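Local atomic coordinates of ribonuclease H (Uncultured organism, PDB entry 4IBN), a protein that probably cuts the RNA strand of RNA-DNA hybrids endonucleolytically, leaving 5'-phosphomonoesters, with magnesium as cofactor. Residues T14-V19 / T87-F93; M104-H109 / S208-P212. All coordinates share one frame; numbering follows the deposited sequence.

Interaction 1. Residues T14-V19 / T87-F93; sequences TPLVAV and TRFRVVF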
loop_
_atom_site.group_PDB
_atom_site.type_symbol
_atom_site.label_atom_id
_atom_site.label_comp_id
_atom_site.label_asym_id
_atom_site.label_seq_id
_atom_site.Cartn_x
_atom_site.Cartn_y
_atom_site.Cartn_z
ATOM N N THR A 14 -6.390 6.820 -18.469
ATOM C CA THR A 14 -5.997 5.768 -17.561
ATOM C C THR A 14 -7.060 5.631 -16.521
ATOM O O THR A 14 -7.801 6.509 -16.306
ATOM C CB THR A 14 -4.710 6.151 -16.847
ATOM O OG1 THR A 14 -4.912 7.384 -16.198
ATOM C CG2 THR A 14 -3.573 6.294 -17.843
ATOM N N PRO A 15 -7.117 4.509 -15.849
ATOM C CA PRO A 15 -8.042 4.347 -14.743
ATOM C C PRO A 15 -7.605 5.096 -13.498
ATOM O O PRO A 15 -6.486 5.360 -13.360
ATOM C CB PRO A 15 -8.029 2.826 -14.483
ATOM C CG PRO A 15 -7.328 2.239 -15.568
ATOM C CD PRO A 15 -6.397 3.274 -16.103
ATOM N N LEU A 16 -8.535 5.395 -12.617
ATOM C CA LEU A 16 -8.256 5.960 -11.311
ATOM C C LEU A 16 -8.759 5.012 -10.233
ATOM O O LEU A 16 -9.869 4.617 -10.267
ATOM C CB LEU A 16 -8.979 7.267 -11.138
ATOM C CG LEU A 16 -8.954 7.938 -9.762
ATOM C CD1 LEU A 16 -7.592 8.380 -9.393
ATOM C CD2 LEU A 16 -9.860 9.159 -9.755
ATOM N N VAL A 17 -7.900 4.672 -9.289
ATOM C CA VAL A 17 -8.285 3.878 -8.149
ATOM C C VAL A 17 -7.823 4.493 -6.852
ATOM O O VAL A 17 -6.932 5.268 -6.852
ATOM C CB VAL A 17 -7.717 2.468 -8.207
ATOM C CG1 VAL A 17 -8.309 1.660 -9.333
ATOM C CG2 VAL A 17 -6.256 2.458 -8.310
ATOM N N ALA A 18 -8.480 4.109 -5.766
ATOM C CA ALA A 18 -8.047 4.506 -4.458
ATOM C C ALA A 18 -7.658 3.272 -3.708
ATOM O O ALA A 18 -8.399 2.376 -3.629
ATOM C CB ALA A 18 -9.134 5.250 -3.723
ATOM N N VAL A 19 -6.449 3.295 -3.168
ATOM C CA VAL A 19 -5.854 2.168 -2.517
ATOM C C VAL A 19 -5.611 2.485 -1.050
ATOM O O VAL A 19 -5.233 3.546 -0.756
ATOM C CB VAL A 19 -4.527 1.871 -3.182
ATOM C CG1 VAL A 19 -3.757 0.898 -2.395
ATOM C CG2 VAL A 19 -4.772 1.383 -4.580
ATOM N N THR A 87 -2.339 -1.235 -18.634
ATOM C CA THR A 87 -2.395 0.196 -18.597
ATOM C C THR A 87 -1.701 0.733 -17.350
ATOM O O THR A 87 -1.656 0.073 -16.371
ATOM C CB THR A 87 -3.881 0.676 -18.601
ATOM O OG1 THR A 87 -3.971 2.089 -18.541
ATOM C CG2 THR A 87 -4.656 0.083 -17.473
ATOM N N ARG A 88 -1.193 1.946 -17.439
ATOM C CA ARG A 88 -0.827 2.692 -16.266
ATOM C C ARG A 88 -2.079 3.143 -15.564
ATOM O O ARG A 88 -3.082 3.217 -16.145
ATOM C CB ARG A 88 0.051 3.873 -16.607
ATOM C CG ARG A 88 1.402 3.495 -17.127
ATOM C CD ARG A 88 2.109 4.713 -17.717
ATOM N NE ARG A 88 1.529 5.185 -18.973
ATOM C CZ ARG A 88 0.845 6.326 -19.153
ATOM N NH1 ARG A 88 0.603 7.173 -18.158
ATOM N NH2 ARG A 88 0.396 6.630 -20.363
ATOM N N PHE A 89 -1.964 3.429 -14.279
ATOM C CA PHE A 89 -3.069 3.830 -13.471
ATOM C C PHE A 89 -2.757 5.147 -12.778
ATOM O O PHE A 89 -1.645 5.456 -12.547
ATOM C CB PHE A 89 -3.312 2.818 -12.343
ATOM C CG PHE A 89 -4.149 1.635 -12.704
ATOM C CD1 PHE A 89 -5.383 1.483 -12.187
ATOM C CD2 PHE A 89 -3.677 0.652 -13.498
ATOM C CE1 PHE A 89 -6.118 0.407 -12.470
ATOM C CE2 PHE A 89 -4.433 -0.404 -13.781
ATOM C CZ PHE A 89 -5.636 -0.529 -13.274
ATOM N N ARG A 90 -3.789 5.885 -12.420
ATOM C CA ARG A 90 -3.689 6.937 -11.446
ATOM C C ARG A 90 -4.163 6.359 -10.092
ATOM O O ARG A 90 -5.131 5.744 -10.046
ATOM C CB ARG A 90 -4.546 8.110 -11.845
ATOM C CG ARG A 90 -4.005 8.841 -12.985
ATOM C CD ARG A 90 -4.975 9.920 -13.486
ATOM N NE ARG A 90 -5.971 9.313 -14.325
ATOM C CZ ARG A 90 -7.121 9.857 -14.607
ATOM N NH1 ARG A 90 -7.422 11.021 -14.139
ATOM N NH2 ARG A 90 -7.977 9.217 -15.361
ATOM N N VAL A 91 -3.407 6.568 -9.033
ATOM C CA VAL A 91 -3.670 5.944 -7.765
ATOM C C VAL A 91 -3.593 6.951 -6.652
ATOM O O VAL A 91 -2.674 7.641 -6.548
ATOM C CB VAL A 91 -2.644 4.830 -7.475
ATOM C CG1 VAL A 91 -2.910 4.160 -6.173
ATOM C CG2 VAL A 91 -2.605 3.847 -8.617
ATOM N N VAL A 92 -4.575 6.940 -5.784
ATOM C CA VAL A 92 -4.451 7.623 -4.534
ATOM C C VAL A 92 -4.140 6.547 -3.521
ATOM O O VAL A 92 -4.942 5.701 -3.345
ATOM C CB VAL A 92 -5.760 8.294 -4.138
ATOM C CG1 VAL A 92 -5.602 8.969 -2.822
ATOM C CG2 VAL A 92 -6.160 9.281 -5.161
ATOM N N PHE A 93 -2.963 6.600 -2.902
ATOM C CA PHE A 93 -2.520 5.554 -2.002
ATOM C C PHE A 93 -2.485 6.109 -0.607
ATOM O O PHE A 93 -1.753 6.965 -0.337
ATOM C CB PHE A 93 -1.122 5.054 -2.428
ATOM C CG PHE A 93 -0.635 3.794 -1.731
ATOM C CD1 PHE A 93 -0.616 2.599 -2.369
ATOM C CD2 PHE A 93 -0.090 3.847 -0.490
ATOM C CE1 PHE A 93 -0.153 1.508 -1.780
ATOM C CE2 PHE A 93 0.375 2.755 0.088
ATOM C CZ PHE A 93 0.336 1.583 -0.554
#
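V19 N donates to V92 O at 2.8 Å in an almost perfectly straight bond, the shortest of the hydrogen bonds between T14-V19 and T87-F93. Going back along the ladder toward the N-terminal ends, V92 N donates to V17 O, V17 N to R90 O, and R90 N to P15 O. This is the parallel pairing of strands 16-25 and 90-95, two neighbouring strands in the mixed sheet of the RNase H fold, with L16, A18, R90 and V92 on one face and V17, V19, V91 and F93 on the other. At its N-terminal end the ladder passes to a side chain: the guanidinium of R90 takes hold of T14 side-on with two nitrogens, one for each of two oxygens. NH2 donates to the carbonyl T14 O at 2.9 Å; that oxygen lies in the guanidinium plane, although the donor stands 32° away from the plane of the T14 carbonyl. NE donates to T14 OG1, also at 2.9 Å, in a more bent bond (147° at the hydrogen) that leaves the guanidinium plane. A bend at chi3 (-81°) carries the R90 chain across T14 at about a right angle, and the threonine meets it with OG1 set between its own backbone N and carbonyl carbon. On the opposite face of the sheet, V17 CG2 lies beside V91 CG2, while V19 sends CG2 to V91 CG1 (3.7 Å) and CG1 to F93 CD1 (3.6 Å). Helix 67-82 packs on this layer, touching V91 and F93. Just ahead of the strands, P15 CG sits over one face of the F89 ring, 3.9 Å from its centroid, in a CH-pi contact offset toward the rim; V17 CG1 approaches the same ring at its edge. T14 CG2 lies over one face of the R88 guanidinium, whose NH1 forms a salt bridge with D11.

Interaction 2. Residues M104-H109 / S208-P212; sequences MTRWVH and SPALP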
loop_
_atom_site.group_PDB
_atom_site.type_symbol
_atom_site.label_atom_id
_atom_site.label_comp_id
_atom_site.label_asym_id
_atom_site.label_seq_id
_atom_site.Cartn_x
_atom_site.Cartn_y
_atom_site.Cartn_z
ATOM N N MET A 104 8.427 7.733 -0.162
ATOM C CA MET A 104 8.074 7.951 -1.551
ATOM C C MET A 104 8.097 9.391 -2.006
ATOM O O MET A 104 8.229 9.651 -3.143
ATOM C CB MET A 104 6.749 7.321 -1.903
ATOM C CG MET A 104 6.780 5.871 -1.758
ATOM S SD MET A 104 7.770 5.136 -3.088
ATOM C CE MET A 104 7.346 3.428 -2.964
ATOM N N THR A 105 7.839 10.298 -1.098
ATOM C CA THR A 105 7.786 11.680 -1.471
ATOM C C THR A 105 9.073 12.412 -1.271
ATOM O O THR A 105 9.274 13.445 -1.849
ATOM C CB THR A 105 6.712 12.467 -0.700
ATOM O OG1 THR A 105 6.896 12.358 0.694
ATOM C CG2 THR A 105 5.335 11.995 -1.075
ATOM N N ARG A 106 9.892 11.904 -0.369
ATOM C CA ARG A 106 11.160 12.516 -0.037
ATOM C C ARG A 106 12.365 11.612 -0.053
ATOM O O ARG A 106 13.259 11.824 -0.760
ATOM C CB ARG A 106 11.096 13.172 1.327
ATOM C CG ARG A 106 10.177 14.279 1.434
ATOM C CD ARG A 106 10.137 14.856 2.838
ATOM N NE ARG A 106 9.176 15.922 2.912
ATOM C CZ ARG A 106 9.505 17.197 2.932
ATOM N NH1 ARG A 106 10.770 17.558 2.937
ATOM N NH2 ARG A 106 8.557 18.106 2.979
ATOM N N TRP A 107 12.378 10.607 0.786
ATOM C CA TRP A 107 13.601 9.879 1.019
ATOM C C TRP A 107 14.191 9.159 -0.202
ATOM O O TRP A 107 15.352 9.114 -0.323
ATOM C CB TRP A 107 13.446 8.915 2.183
ATOM C CG TRP A 107 12.855 9.444 3.417
ATOM C CD1 TRP A 107 12.823 10.703 3.844
ATOM C CD2 TRP A 107 12.216 8.677 4.408
ATOM N NE1 TRP A 107 12.181 10.785 5.039
ATOM C CE2 TRP A 107 11.801 9.531 5.403
ATOM C CE3 TRP A 107 11.961 7.339 4.546
ATOM C CZ2 TRP A 107 11.169 9.088 6.539
ATOM C CZ3 TRP A 107 11.280 6.901 5.681
ATOM C CH2 TRP A 107 10.911 7.775 6.647
ATOM N N VAL A 108 13.363 8.615 -1.088
ATOM C CA VAL A 108 13.864 7.860 -2.210
ATOM C C VAL A 108 14.698 8.777 -3.062
ATOM O O VAL A 108 15.620 8.393 -3.665
ATOM C CB VAL A 108 12.785 7.228 -3.081
ATOM C CG1 VAL A 108 12.227 6.050 -2.421
ATOM C CG2 VAL A 108 11.754 8.190 -3.397
ATOM N N HIS A 109 14.284 10.012 -3.114
ATOM C CA HIS A 109 15.031 10.990 -3.845
ATOM C C HIS A 109 16.394 11.198 -3.197
ATOM O O HIS A 109 17.338 11.342 -3.866
ATOM C CB HIS A 109 14.248 12.303 -3.967
ATOM C CG HIS A 109 12.943 12.173 -4.686
ATOM N ND1 HIS A 109 12.852 11.867 -6.016
ATOM C CD2 HIS A 109 11.677 12.322 -4.256
ATOM C CE1 HIS A 109 11.591 11.822 -6.372
ATOM N NE2 HIS A 109 10.855 12.081 -5.317
ATOM N N SER A 208 2.249 12.934 -6.908
ATOM C CA SER A 208 3.627 13.264 -6.624
ATOM C C SER A 208 4.432 13.161 -7.862
ATOM O O SER A 208 4.033 12.581 -8.792
ATOM C CB SER A 208 4.210 12.290 -5.637
ATOM O OG SER A 208 3.841 12.609 -4.361
ATOM N N PRO A 209 5.627 13.706 -7.832
ATOM C CA PRO A 209 6.501 13.558 -8.963
ATOM C C PRO A 209 6.956 12.143 -9.115
ATOM O O PRO A 209 6.974 11.405 -8.218
ATOM C CB PRO A 209 7.704 14.430 -8.596
ATOM C CG PRO A 209 7.577 14.718 -7.241
ATOM C CD PRO A 209 6.168 14.671 -6.884
ATOM N N ALA A 210 7.343 11.858 -10.311
ATOM C CA ALA A 210 7.840 10.580 -10.689
ATOM C C ALA A 210 9.104 10.211 -9.899
ATOM O O ALA A 210 9.812 11.052 -9.433
ATOM C CB ALA A 210 8.131 10.608 -12.086
ATOM N N LEU A 211 9.253 8.938 -9.632
ATOM C CA LEU A 211 10.331 8.460 -8.825
ATOM C C LEU A 211 11.584 8.320 -9.662
ATOM O O LEU A 211 11.511 8.147 -10.850
ATOM C CB LEU A 211 9.965 7.145 -8.156
ATOM C CG LEU A 211 8.703 7.140 -7.317
ATOM C CD1 LEU A 211 8.282 5.808 -6.897
ATOM C CD2 LEU A 211 8.824 8.022 -6.161
ATOM N N PRO A 212 12.726 8.378 -9.008
ATOM C CA PRO A 212 13.994 8.135 -9.676
ATOM C C PRO A 212 14.029 6.723 -10.280
ATOM O O PRO A 212 13.598 5.823 -9.651
ATOM C CB PRO A 212 14.984 8.252 -8.531
ATOM C CG PRO A 212 14.240 7.804 -7.331
ATOM C CD PRO A 212 12.837 8.269 -7.552
HETATM O O HOH W 1 7.887 11.571 -5.331
#
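Apolar packing and one bridging water join helix 98-113 to the loop that passes over it after helix 187-192, with no direct hydrogen bond between M104-H109 and S208-P212. L211 supplies much of the apolar contact, with both methyls. Its CD1 meets M104 SD at 3.9 Å, and its CD2 lies 3.5 Å from the carbonyl M104 O and 4.0 Å from V108 CG2. The methionine chain, bent at chi2 (-72°), crosses the leucine at a slant. V133 and V136 of helix 126-136 also touch L211, so the leucine is shared by two helices of the RNase H domain, while the loop carrying it comes from the C-terminal part of the chain. The carbonyl M104 O, at the start of a wider, pi-type turn (104-107), accepts a hydrogen bond from the water, 2.9 Å away, which also donates to P209 O. The third partner of this water is H109 NE2, at 3.0 Å and with the water in the imidazole plane; the geometry is that of a three-way bridge spanning helix backbone, helix side chain and loop backbone. H109 also brings CE1, at the ring edge, to within 3.6 Å of A210 O, while P212 CD comes obliquely to ND1 and CE1, the proline and histidine side chains crossing at about a right angle. One face of the imidazole rests near V108 CG2. At the other end, T105 CG2 touches S208 OG at 3.7 Å, whereas T105 OG1 is hydrogen-bonded to V101 O of the same helix.

Overall arrangement
Strand 90-95 runs almost directly into helix 98-113, so interaction 1 and interaction 2 use consecutive elements of the RNase H fold. They do not touch: their centres are about 17 Å apart and their nearest atoms about 7 Å. Strand 140-145 and the C-terminal tail connect them. W143 meets F93 of interaction 1 and also packs against M104, T105 and S208 of interaction 2, while V141 touches F93 and pairs through its backbone with S208. F205, a few residues before S208, lies on R90 and V92. In RNases H the metal-binding carboxylates lie partly on the central strands, so strands 16-25 and 90-95 probably lead toward the active site, whereas interaction 2 is packing of the C-terminal part.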